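Long-range contacts in hemin degrading factor (Pseudomonas aeruginosa, PDB 4MF9), which binds heme and probably serves both in heme trafficking and in heme degradation: residues Leu117-Gly122 with Ala269-Ile274; Gly94-Val99 with Gly108-Pro113; Ala81-Glu86 with Ala151-Phe156. One frame throughout, in Å; residues are numbered along the deposited sequence.

In the fold
Contacts 1 and 3 are antiparallel strand pairings; contact 2 is largely loop, with one antiparallel pair, and each takes its chemistry from its place in the fold. Contacts 1 and 3 are buried near the centre of the chain, in two different sheets that pack against each other; contact 2 lies farther out, at the edge of the sheet that also holds contact 1, and is only partly buried. Contact 1 joins strands from both HemS/ChuX domains and presents one side to heme. Contact 2 relies on aliphatic packing and an irregular backbone, with charged residues in solvent. In contact 3 buried polar side chains matter most, and its histidine reaches residues of both other contacts.

Contact 1 of 3, residues Leu117-Gly122 with Ala269-Ile274; sequences LRLFLG and AHCIQI. With HEM (protoporphyrin IX containing Fe), chain C.
Arg118 and Ile272 form the central pair of this antiparallel junction, exchanging two backbone hydrogen bonds: Arg118 N to Ile272 O at 2.8 Å and Ile272 N to Arg118 O at 2.9 Å. A third bond, from Phe120 N to His270 O, is 2.9 Å long.

Both faces of the pairing are closely packed. On the one bearing Leu117, Leu119, Cys271 and Gln273, Leu119 CD2 presses on Cys271 SG at 3.5 Å, while Leu117 and Gln273 run alongside each other, Leu117 CD2 touching CB, CG and OE1 of the glutamine. The buried amide of Gln273 is satisfied by Thr83, Ala81 and His90.

On the other face heme joins the packing. The Arg118 chain bends at its second torsion (chi2 -60°), which carries the guanidinium to the porphyrin with the edge bearing NE turned to the heme, Arg118 NE lying within 3.0 Å of heme NC. Ile274 CD1 sits over the centre of one guanidinium face, 3.7 Å from Arg118 CZ. Hydrogen bonding of NH1 to Leu117 O and its salt bridge to Asp116 probably help to fix the group's rotation. The Phe120 ring meets Ile272 CD1 with its edge, 3.6 Å from Phe120 CE2, and its far end reaches a heme vinyl carbon.

Toward Gly122 and Ala269, by contrast, the contact loosens and becomes exposed. Beyond the last direct backbone bond, a water lying at the edge of the His270 ring bridges ND1 to Phe120 O, donating a hydrogen bond to the carbonyl.

Strand 117-120 continues through backbone bonds into strand 107-110, and strand 271-277 into strand 262-268, so that this pairing joins the three strands 99-101, 107-110 and 117-120 to the rest of the sheet, with His153 of strand 151-157 packed against Leu117, Cys271 and Gln273.

Contact 2 of 3, residues Gly94-Val99 with Gly108-Pro113; sequences GPYREV and GLVVSP
The edge of an antiparallel sheet begins here, where Val99 pairs with Val110 as a non-hydrogen-bonded pair and strand 99-101 forms the outermost strand. Just before that pair, Glu98 and Val111 exchange two backbone bonds, Glu98 N to Val111 O at 3.0 Å and Val111 N to Glu98 O at 3.1 Å; the first is nearly straight (171°).

Val110 is the apolar centre. Its two methyls divide the work: CG2, lying beside the backbone N, meets Val99 CG2 at 3.8 Å and Tyr96 CE2 at 3.7 Å, whereas CG1, on the anti side (chi1 -170°), rests 3.5 Å from Arg97 O. The tyrosine chain crosses Val110 at about a right angle and sends its hydroxyl to His153, and the side chain also touches Leu117 and Leu119.

The approach to the strand is irregular. Tyr96 is the centre of an inverse gamma turn, in which Arg97 N bonds to Pro95 O at 2.9 Å, and the next peptide link, from Arg97 to Glu98, is cis. A cis link places its carbonyl oxygen and its N-H on the same side, and both face segment 108-113: the N-H bonds to Val111, and Arg97 O packs tightly on Ser112 CB at 3.1 Å. Ser112 OG accepts a hydrogen bond from a water that also donates to Pro95 O; its strongest partner is Ile115 O, and it also bonds to Asp114 N, within its own loop.

Arg97 and Glu98 project into solvent, where Arg97 NH1 and Glu98 OE2 form a long salt bridge of 3.5 Å. Leu109 and Val111, which flank Val110 in the chain, touch the bound heme, with Leu109 also against Arg118, while Val99 packs beside Tyr96 on Leu70 of helix 66-72.

Contact 3 of 3, residues Ala81-Glu86 with Ala151-Phe156; sequences ALTRNE and AVHKVF
Strands 81-84 and 151-156 run antiparallel at 157°, their axes 4.7 Å apart at closest, with Leu82 and Lys154 as the hydrogen-bonded pair: Leu82 N reaches Lys154 O at 2.8 Å and Lys154 N reaches Leu82 O at 3.0 Å. Ala81 faces Val155 in the adjoining non-hydrogen-bonded position.

The side chains are linked by a hydrogen bond. His153 ND1 donates to Thr83 OG1 over 2.9 Å, with the hydroxyl near the plane of the imidazole at its edge; the bond is bent (143°), and the two side chains cross at a slant. The imidazole swings out opposite its own backbone N (chi1 -177°), which brings the ring back alongside strand 81-84 and sets His153 CE1 4.0 Å from Ala81 CB. Since ND1 is a donor, NE2 probably accepts from the Tyr96 hydroxyl, consistent with a neutral ring. Thr83 OG1 in turn bonds to Gln273, so a buried chain of polar groups passes from one sheet of the protein to the other.

That crossing marks the place of the pair in the fold: strands 78-84 and 151-157 are adjacent in a nine-stranded antiparallel sheet, flanked by 88-93 and 138-146, and their Thr83 and His153 side packs on strand 271-277. The reverse side is less enclosed. There Leu82 and Phe156 lie side by side, Leu82 CD1 coming within 4.0 Å of Phe156 CE1, and the extended Lys154 leads its amine away to a salt bridge with Glu47.

Past Thr83 the strands part. A water accepts a hydrogen bond from Arg84 N at 3.0 Å and makes a weak bond to Val152 O, while Arg84 folds along its own segment, NE donating almost straight to Asn85 O at 2.9 Å and NH2 to Glu86 O.

Contact 1 of 3, residues Leu117-Gly122 with Ala269-Ile274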
loop_
_atom_site.group_PDB
_atom_site.type_symbol
_atom_site.label_atom_id
_atom_site.label_comp_id
_atom_site.label_asym_id
_atom_site.label_seq_id
_atom_site.Cartn_x
_atom_site.Cartn_y
_atom_site.Cartn_z
ATOM N N LEU A 117 -6.082 -5.557 -5.210
ATOM C CA LEU A 117 -4.702 -5.106 -5.274
ATOM C C LEU A 117 -4.344 -4.675 -6.686
ATOM O O LEU A 117 -4.807 -5.269 -7.665
ATOM C CB LEU A 117 -3.754 -6.251 -4.851
ATOM C CG LEU A 117 -3.764 -6.737 -3.401
ATOM C CD1 LEU A 117 -3.031 -8.084 -3.251
ATOM C CD2 LEU A 117 -3.098 -5.718 -2.510
ATOM N N ARG A 118 -3.503 -3.656 -6.795
ATOM C CA ARG A 118 -2.898 -3.319 -8.078
ATOM C C ARG A 118 -1.404 -3.460 -7.886
ATOM O O ARG A 118 -0.808 -2.759 -7.054
ATOM C CB ARG A 118 -3.229 -1.886 -8.499
ATOM C CG ARG A 118 -4.709 -1.535 -8.441
ATOM C CD ARG A 118 -5.563 -2.426 -9.340
ATOM N NE ARG A 118 -6.991 -2.119 -9.204
ATOM C CZ ARG A 118 -7.868 -2.878 -8.545
ATOM N NH1 ARG A 118 -7.480 -4.017 -7.969
ATOM N NH2 ARG A 118 -9.145 -2.507 -8.469
ATOM N N LEU A 119 -0.800 -4.363 -8.653
ATOM C CA LEU A 119 0.599 -4.734 -8.449
ATOM C C LEU A 119 1.459 -4.249 -9.602
ATOM O O LEU A 119 1.192 -4.565 -10.766
ATOM C CB LEU A 119 0.723 -6.262 -8.296
ATOM C CG LEU A 119 -0.309 -6.902 -7.356
ATOM C CD1 LEU A 119 -0.256 -8.437 -7.402
ATOM C CD2 LEU A 119 -0.134 -6.401 -5.924
ATOM N N PHE A 120 2.480 -3.462 -9.279
ATOM C CA PHE A 120 3.405 -2.944 -10.289
ATOM C C PHE A 120 4.732 -3.678 -10.159
ATOM O O PHE A 120 5.637 -3.254 -9.429
ATOM C CB PHE A 120 3.558 -1.433 -10.130
ATOM C CG PHE A 120 2.250 -0.725 -10.094
ATOM C CD1 PHE A 120 1.558 -0.466 -11.267
ATOM C CD2 PHE A 120 1.686 -0.352 -8.884
ATOM C CE1 PHE A 120 0.339 0.168 -11.234
ATOM C CE2 PHE A 120 0.470 0.275 -8.844
ATOM C CZ PHE A 120 -0.204 0.540 -10.012
ATOM N N LEU A 121 4.812 -4.787 -10.888
ATOM C CA LEU A 121 5.779 -5.858 -10.644
ATOM C C LEU A 121 7.207 -5.536 -11.045
ATOM O O LEU A 121 8.142 -6.255 -10.678
ATOM C CB LEU A 121 5.329 -7.117 -11.382
ATOM C CG LEU A 121 3.944 -7.617 -10.993
ATOM C CD1 LEU A 121 3.593 -8.856 -11.795
ATOM C CD2 LEU A 121 3.884 -7.909 -9.490
ATOM N N GLY A 122 7.382 -4.464 -11.783
ATOM C CA GLY A 122 8.657 -4.098 -12.301
ATOM C C GLY A 122 9.718 -3.827 -11.303
ATOM O O GLY A 122 10.836 -4.106 -11.539
ATOM N N ALA A 269 5.270 2.725 -4.070
ATOM C CA ALA A 269 5.580 2.795 -5.498
ATOM C C ALA A 269 5.247 1.507 -6.269
ATOM O O ALA A 269 5.094 1.537 -7.496
ATOM C CB ALA A 269 7.043 3.156 -5.688
ATOM N N HIS A 270 5.121 0.387 -5.564
ATOM C CA HIS A 270 5.045 -0.909 -6.237
ATOM C C HIS A 270 3.752 -1.694 -6.028
ATOM O O HIS A 270 3.539 -2.736 -6.656
ATOM C CB HIS A 270 6.232 -1.776 -5.797
ATOM C CG HIS A 270 7.541 -1.057 -5.845
ATOM N ND1 HIS A 270 8.206 -0.810 -7.024
ATOM C CD2 HIS A 270 8.291 -0.507 -4.862
ATOM C CE1 HIS A 270 9.321 -0.144 -6.765
ATOM N NE2 HIS A 270 9.392 0.053 -5.460
ATOM N N CYS A 271 2.900 -1.223 -5.131
ATOM C CA CYS A 271 1.723 -1.988 -4.766
ATOM C C CYS A 271 0.683 -1.059 -4.192
ATOM O O CYS A 271 0.998 -0.180 -3.387
ATOM C CB CYS A 271 2.097 -3.080 -3.748
ATOM S SG CYS A 271 0.766 -4.231 -3.335
ATOM N N ILE A 272 -0.559 -1.232 -4.627
ATOM C CA ILE A 272 -1.670 -0.503 -4.029
ATOM C C ILE A 272 -2.706 -1.509 -3.559
ATOM O O ILE A 272 -3.067 -2.424 -4.301
ATOM C CB ILE A 272 -2.297 0.505 -5.012
ATOM C CG1 ILE A 272 -1.251 1.541 -5.444
ATOM C CG2 ILE A 272 -3.527 1.148 -4.382
ATOM C CD1 ILE A 272 -1.623 2.336 -6.703
ATOM N N GLN A 273 -3.162 -1.335 -2.321
ATOM C CA GLN A 273 -4.142 -2.220 -1.702
ATOM C C GLN A 273 -5.392 -1.407 -1.349
ATOM O O GLN A 273 -5.295 -0.279 -0.875
ATOM C CB GLN A 273 -3.548 -2.849 -0.438
ATOM C CG GLN A 273 -4.451 -3.839 0.277
ATOM C CD GLN A 273 -3.677 -4.727 1.267
ATOM O OE1 GLN A 273 -2.640 -5.312 0.928
ATOM N NE2 GLN A 273 -4.180 -4.821 2.487
ATOM N N ILE A 274 -6.562 -1.996 -1.578
ATOM C CA ILE A 274 -7.822 -1.262 -1.508
ATOM C C ILE A 274 -8.804 -2.004 -0.609
ATOM O O ILE A 274 -8.898 -3.233 -0.659
ATOM C CB ILE A 274 -8.448 -1.122 -2.928
ATOM C CG1 ILE A 274 -7.427 -0.569 -3.919
ATOM C CG2 ILE A 274 -9.663 -0.214 -2.905
ATOM C CD1 ILE A 274 -7.741 -0.890 -5.387
HETATM C CHA HEM C . -9.362 4.105 -8.735
HETATM C CHB HEM C . -12.006 0.308 -9.746
HETATM C CHC HEM C . -8.347 -1.492 -12.295
HETATM C CHD HEM C . -5.470 1.746 -10.256
HETATM C C1A HEM C . -10.426 3.258 -8.866
HETATM C C2A HEM C . -11.755 3.524 -8.432
HETATM C C3A HEM C . -12.481 2.475 -8.737
HETATM C C4A HEM C . -11.612 1.545 -9.307
HETATM C CMA HEM C . -13.946 2.315 -8.444
HETATM C CAA HEM C . -12.293 4.754 -7.791
HETATM C CBA HEM C . -13.585 5.357 -8.401
HETATM C CGA HEM C . -13.211 5.977 -9.698
HETATM O O1A HEM C . -13.888 5.803 -10.708
HETATM O O2A HEM C . -12.215 6.649 -9.716
HETATM C C1B HEM C . -11.182 -0.467 -10.551
HETATM C C2B HEM C . -11.694 -1.647 -11.110
HETATM C C3B HEM C . -10.712 -2.188 -11.845
HETATM C C4B HEM C . -9.552 -1.280 -11.702
HETATM C CMB HEM C . -13.092 -2.166 -10.946
HETATM C CAB HEM C . -10.892 -3.453 -12.617
HETATM C CBB HEM C . -9.957 -4.309 -12.897
HETATM C C1C HEM C . -7.243 -0.785 -11.997
HETATM C C2C HEM C . -5.999 -0.983 -12.559
HETATM C C3C HEM C . -5.164 -0.068 -11.994
HETATM C C4C HEM C . -5.904 0.708 -11.057
HETATM C CMC HEM C . -5.650 -1.994 -13.608
HETATM C CAC HEM C . -3.758 0.070 -12.291
HETATM C CBC HEM C . -3.068 0.846 -11.509
HETATM C C1D HEM C . -6.311 2.702 -9.672
HETATM C C2D HEM C . -5.843 3.968 -9.029
HETATM C C3D HEM C . -6.941 4.605 -8.633
HETATM C C4D HEM C . -8.063 3.741 -9.015
HETATM C CMD HEM C . -4.438 4.498 -8.837
HETATM C CAD HEM C . -6.991 5.932 -7.921
HETATM C CBD HEM C . -7.402 7.013 -8.920
HETATM C CGD HEM C . -7.200 8.458 -8.576
HETATM O O1D HEM C . -8.172 9.168 -8.723
HETATM O O2D HEM C . -6.139 8.940 -8.211
HETATM N NA HEM C . -10.354 2.025 -9.396
HETATM N NB HEM C . -9.909 -0.262 -10.921
HETATM N NC HEM C . -7.148 0.220 -11.126
HETATM N ND HEM C . -7.632 2.630 -9.620
HETATM FE FE HEM C . -8.694 1.283 -10.281
HETATM O O HOH W 1 7.455 -1.219 -9.537
#

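Contact 2 of 3, residues Gly94-Val99 with Gly108-Pro113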
loop_
_atom_site.group_PDB
_atom_site.type_symbol
_atom_site.label_atom_id
_atom_site.label_comp_id
_atom_site.label_asym_id
_atom_site.label_seq_id
_atom_site.Cartn_x
_atom_site.Cartn_y
_atom_site.Cartn_z
ATOM N N GLY A 94 -8.904 -12.143 3.372
ATOM C CA GLY A 94 -9.673 -12.816 2.339
ATOM C C GLY A 94 -8.798 -13.746 1.515
ATOM O O GLY A 94 -7.580 -13.746 1.650
ATOM N N PRO A 95 -9.412 -14.537 0.632
ATOM C CA PRO A 95 -8.639 -15.397 -0.271
ATOM C C PRO A 95 -7.865 -14.583 -1.312
ATOM O O PRO A 95 -8.379 -13.564 -1.793
ATOM C CB PRO A 95 -9.729 -16.220 -0.958
ATOM C CG PRO A 95 -10.927 -15.302 -0.962
ATOM C CD PRO A 95 -10.863 -14.612 0.372
ATOM N N TYR A 96 -6.654 -15.015 -1.663
ATOM C CA TYR A 96 -5.847 -14.287 -2.660
ATOM C C TYR A 96 -6.304 -14.596 -4.084
ATOM O O TYR A 96 -5.660 -15.357 -4.807
ATOM C CB TYR A 96 -4.350 -14.596 -2.496
ATOM C CG TYR A 96 -3.416 -13.450 -2.862
ATOM C CD1 TYR A 96 -3.034 -12.505 -1.906
ATOM C CD2 TYR A 96 -2.912 -13.317 -4.156
ATOM C CE1 TYR A 96 -2.175 -11.462 -2.232
ATOM C CE2 TYR A 96 -2.056 -12.279 -4.489
ATOM C CZ TYR A 96 -1.695 -11.359 -3.522
ATOM O OH TYR A 96 -0.846 -10.325 -3.867
ATOM N N ARG A 97 -7.423 -14.029 -4.461
ATOM C CA ARG A 97 -8.012 -14.145 -5.788
ATOM C C ARG A 97 -8.926 -12.952 -6.064
ATOM O O ARG A 97 -9.336 -12.325 -5.129
ATOM C CB ARG A 97 -8.854 -15.393 -5.858
ATOM C CG ARG A 97 -10.048 -15.330 -4.967
ATOM C CD ARG A 97 -11.084 -16.363 -5.313
ATOM N NE ARG A 97 -12.005 -16.494 -4.221
ATOM C CZ ARG A 97 -13.206 -15.957 -4.183
ATOM N NH1 ARG A 97 -13.643 -15.239 -5.203
ATOM N NH2 ARG A 97 -13.956 -16.123 -3.124
ATOM N N GLU A 98 -9.221 -12.652 -7.322
ATOM C CA GLU A 98 -8.821 -13.387 -8.488
ATOM C C GLU A 98 -7.610 -12.739 -9.091
ATOM O O GLU A 98 -7.624 -11.580 -9.304
ATOM C CB GLU A 98 -9.954 -13.419 -9.524
ATOM C CG GLU A 98 -11.246 -14.080 -9.105
ATOM C CD GLU A 98 -11.114 -15.595 -8.921
ATOM O OE1 GLU A 98 -10.263 -16.215 -9.608
ATOM O OE2 GLU A 98 -11.858 -16.170 -8.085
ATOM N N VAL A 99 -6.551 -13.494 -9.331
ATOM C CA VAL A 99 -5.275 -12.956 -9.788
ATOM C C VAL A 99 -5.124 -12.995 -11.308
ATOM O O VAL A 99 -5.304 -14.036 -11.925
ATOM C CB VAL A 99 -4.095 -13.728 -9.162
ATOM C CG1 VAL A 99 -2.779 -13.246 -9.736
ATOM C CG2 VAL A 99 -4.109 -13.571 -7.650
ATOM N N GLY A 108 0.173 -6.852 -12.262
ATOM C CA GLY A 108 -0.673 -7.846 -11.634
ATOM C C GLY A 108 -1.933 -7.217 -11.079
ATOM O O GLY A 108 -1.927 -6.065 -10.626
ATOM N N LEU A 109 -3.012 -7.940 -11.070
ATOM C CA LEU A 109 -4.202 -7.528 -10.411
ATOM C C LEU A 109 -4.776 -8.617 -9.522
ATOM O O LEU A 109 -4.765 -9.723 -9.873
ATOM C CB LEU A 109 -5.263 -7.215 -11.430
ATOM C CG LEU A 109 -5.326 -5.746 -11.585
ATOM C CD1 LEU A 109 -4.423 -5.470 -12.732
ATOM C CD2 LEU A 109 -6.767 -5.458 -11.887
ATOM N N VAL A 110 -5.326 -8.258 -8.397
ATOM C CA VAL A 110 -6.173 -9.141 -7.616
ATOM C C VAL A 110 -7.496 -8.420 -7.404
ATOM O O VAL A 110 -7.540 -7.342 -6.812
ATOM C CB VAL A 110 -5.529 -9.525 -6.281
ATOM C CG1 VAL A 110 -6.335 -10.635 -5.615
ATOM C CG2 VAL A 110 -4.090 -9.978 -6.505
ATOM N N VAL A 111 -8.569 -9.007 -7.917
ATOM C CA VAL A 111 -9.859 -8.332 -7.953
ATOM C C VAL A 111 -10.882 -9.197 -7.241
ATOM O O VAL A 111 -11.077 -10.356 -7.609
ATOM C CB VAL A 111 -10.305 -8.048 -9.416
ATOM C CG1 VAL A 111 -11.681 -7.421 -9.447
ATOM C CG2 VAL A 111 -9.311 -7.126 -10.111
ATOM N N SER A 112 -11.516 -8.630 -6.213
ATOM C CA SER A 112 -12.455 -9.353 -5.369
ATOM C C SER A 112 -13.047 -8.357 -4.372
ATOM O O SER A 112 -12.537 -7.244 -4.224
ATOM C CB SER A 112 -11.730 -10.472 -4.614
ATOM O OG SER A 112 -11.217 -9.986 -3.386
ATOM N N PRO A 113 -14.127 -8.745 -3.677
ATOM C CA PRO A 113 -14.704 -7.808 -2.709
ATOM C C PRO A 113 -13.848 -7.664 -1.450
ATOM O O PRO A 113 -14.142 -6.808 -0.611
ATOM C CB PRO A 113 -16.051 -8.456 -2.354
ATOM C CG PRO A 113 -16.309 -9.465 -3.438
ATOM C CD PRO A 113 -14.965 -9.942 -3.851
HETATM O O HOH W 2 -10.535 -11.942 -1.326
#

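Contact 3 of 3, residues Ala81-Glu86 with Ala151-Phe156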
loop_
_atom_site.group_PDB
_atom_site.type_symbol
_atom_site.label_atom_id
_atom_site.label_comp_id
_atom_site.label_asym_id
_atom_site.label_seq_id
_atom_site.Cartn_x
_atom_site.Cartn_y
_atom_site.Cartn_z
ATOM N N ALA A 81 -3.473 -9.835 3.766
ATOM C CA ALA A 81 -2.562 -9.094 2.904
ATOM C C ALA A 81 -2.166 -7.823 3.626
ATOM O O ALA A 81 -3.024 -7.140 4.209
ATOM C CB ALA A 81 -3.229 -8.771 1.560
ATOM N N LEU A 82 -0.878 -7.500 3.599
ATOM C CA LEU A 82 -0.376 -6.313 4.292
ATOM C C LEU A 82 0.395 -5.438 3.329
ATOM O O LEU A 82 1.430 -5.844 2.797
ATOM C CB LEU A 82 0.530 -6.694 5.470
ATOM C CG LEU A 82 0.809 -5.701 6.615
ATOM C CD1 LEU A 82 1.446 -6.464 7.793
ATOM C CD2 LEU A 82 1.711 -4.546 6.218
ATOM N N THR A 83 -0.104 -4.224 3.113
ATOM C CA THR A 83 0.581 -3.262 2.259
ATOM C C THR A 83 0.648 -1.942 2.999
ATOM O O THR A 83 -0.341 -1.525 3.581
ATOM C CB THR A 83 -0.200 -3.054 0.970
ATOM O OG1 THR A 83 -0.297 -4.308 0.289
ATOM C CG2 THR A 83 0.478 -2.026 0.091
ATOM N N ARG A 84 1.806 -1.293 2.992
ATOM C CA ARG A 84 1.959 -0.048 3.729
ATOM C C ARG A 84 2.896 0.908 3.027
ATOM O O ARG A 84 3.596 0.554 2.079
ATOM C CB ARG A 84 2.506 -0.322 5.144
ATOM C CG ARG A 84 3.963 -0.791 5.132
ATOM C CD ARG A 84 4.579 -0.828 6.511
ATOM N NE ARG A 84 4.628 0.496 7.122
ATOM C CZ ARG A 84 4.794 0.706 8.424
ATOM N NH1 ARG A 84 4.933 -0.325 9.258
ATOM N NH2 ARG A 84 4.821 1.944 8.894
ATOM N N ASN A 85 2.896 2.141 3.505
ATOM C CA ASN A 85 3.956 3.076 3.202
ATOM C C ASN A 85 4.484 3.528 4.556
ATOM O O ASN A 85 4.212 2.881 5.564
ATOM C CB ASN A 85 3.427 4.238 2.358
ATOM C CG ASN A 85 2.141 4.826 2.919
ATOM O OD1 ASN A 85 2.133 5.361 4.021
ATOM N ND2 ASN A 85 1.052 4.727 2.162
ATOM N N GLU A 86 5.202 4.599 4.642
ATOM C CA GLU A 86 5.804 5.000 5.878
ATOM C C GLU A 86 4.779 5.296 6.945
ATOM O O GLU A 86 4.972 4.901 8.038
ATOM C CB GLU A 86 6.756 6.141 5.676
ATOM C CG GLU A 86 7.515 6.539 6.905
ATOM C CD GLU A 86 8.475 5.480 7.385
ATOM O OE1 GLU A 86 8.699 5.392 8.569
ATOM O OE2 GLU A 86 9.031 4.737 6.577
ATOM N N ALA A 151 10.175 -3.174 1.933
ATOM C CA ALA A 151 9.019 -4.047 1.740
ATOM C C ALA A 151 8.078 -3.533 0.663
ATOM O O ALA A 151 7.773 -2.331 0.597
ATOM C CB ALA A 151 8.266 -4.226 3.041
ATOM N N VAL A 152 7.601 -4.449 -0.169
ATOM C CA VAL A 152 6.611 -4.106 -1.179
ATOM C C VAL A 152 5.217 -4.498 -0.697
ATOM O O VAL A 152 4.282 -3.684 -0.707
ATOM C CB VAL A 152 6.920 -4.797 -2.526
ATOM C CG1 VAL A 152 5.725 -4.727 -3.423
ATOM C CG2 VAL A 152 8.089 -4.135 -3.190
ATOM N N HIS A 153 5.104 -5.734 -0.226
ATOM C CA HIS A 153 3.822 -6.388 -0.018
ATOM C C HIS A 153 4.080 -7.674 0.760
ATOM O O HIS A 153 5.072 -8.374 0.494
ATOM C CB HIS A 153 3.254 -6.753 -1.392
ATOM C CG HIS A 153 1.887 -7.375 -1.356
ATOM N ND1 HIS A 153 0.814 -6.791 -0.717
ATOM C CD2 HIS A 153 1.421 -8.517 -1.918
ATOM C CE1 HIS A 153 -0.256 -7.559 -0.871
ATOM N NE2 HIS A 153 0.087 -8.609 -1.596
ATOM N N LYS A 154 3.190 -8.011 1.688
ATOM C CA LYS A 154 3.340 -9.269 2.437
ATOM C C LYS A 154 2.000 -9.964 2.507
ATOM O O LYS A 154 0.962 -9.299 2.590
ATOM C CB LYS A 154 3.826 -9.013 3.870
ATOM C CG LYS A 154 5.203 -8.416 3.966
ATOM C CD LYS A 154 5.443 -7.813 5.344
ATOM C CE LYS A 154 6.894 -7.373 5.479
ATOM N NZ LYS A 154 7.125 -6.617 6.731
ATOM N N VAL A 155 2.012 -11.296 2.487
ATOM C CA VAL A 155 0.789 -12.041 2.742
ATOM C C VAL A 155 0.992 -13.060 3.851
ATOM O O VAL A 155 1.929 -13.867 3.823
ATOM C CB VAL A 155 0.088 -12.593 1.444
ATOM C CG1 VAL A 155 0.701 -12.003 0.167
ATOM C CG2 VAL A 155 0.038 -14.072 1.398
ATOM N N PHE A 156 0.133 -12.963 4.858
ATOM C CA PHE A 156 0.276 -13.757 6.064
ATOM C C PHE A 156 -0.766 -14.855 6.105
ATOM O O PHE A 156 -1.944 -14.611 5.848
ATOM C CB PHE A 156 0.142 -12.856 7.295
ATOM C CG PHE A 156 1.391 -12.089 7.619
ATOM C CD1 PHE A 156 1.679 -10.897 6.960
ATOM C CD2 PHE A 156 2.285 -12.561 8.576
ATOM C CE1 PHE A 156 2.839 -10.191 7.252
ATOM C CE2 PHE A 156 3.436 -11.854 8.874
ATOM C CZ PHE A 156 3.715 -10.665 8.211
HETATM O O HOH W 3 4.210 -2.723 1.800
HETATM O O HOH W 4 6.457 -0.621 2.437
#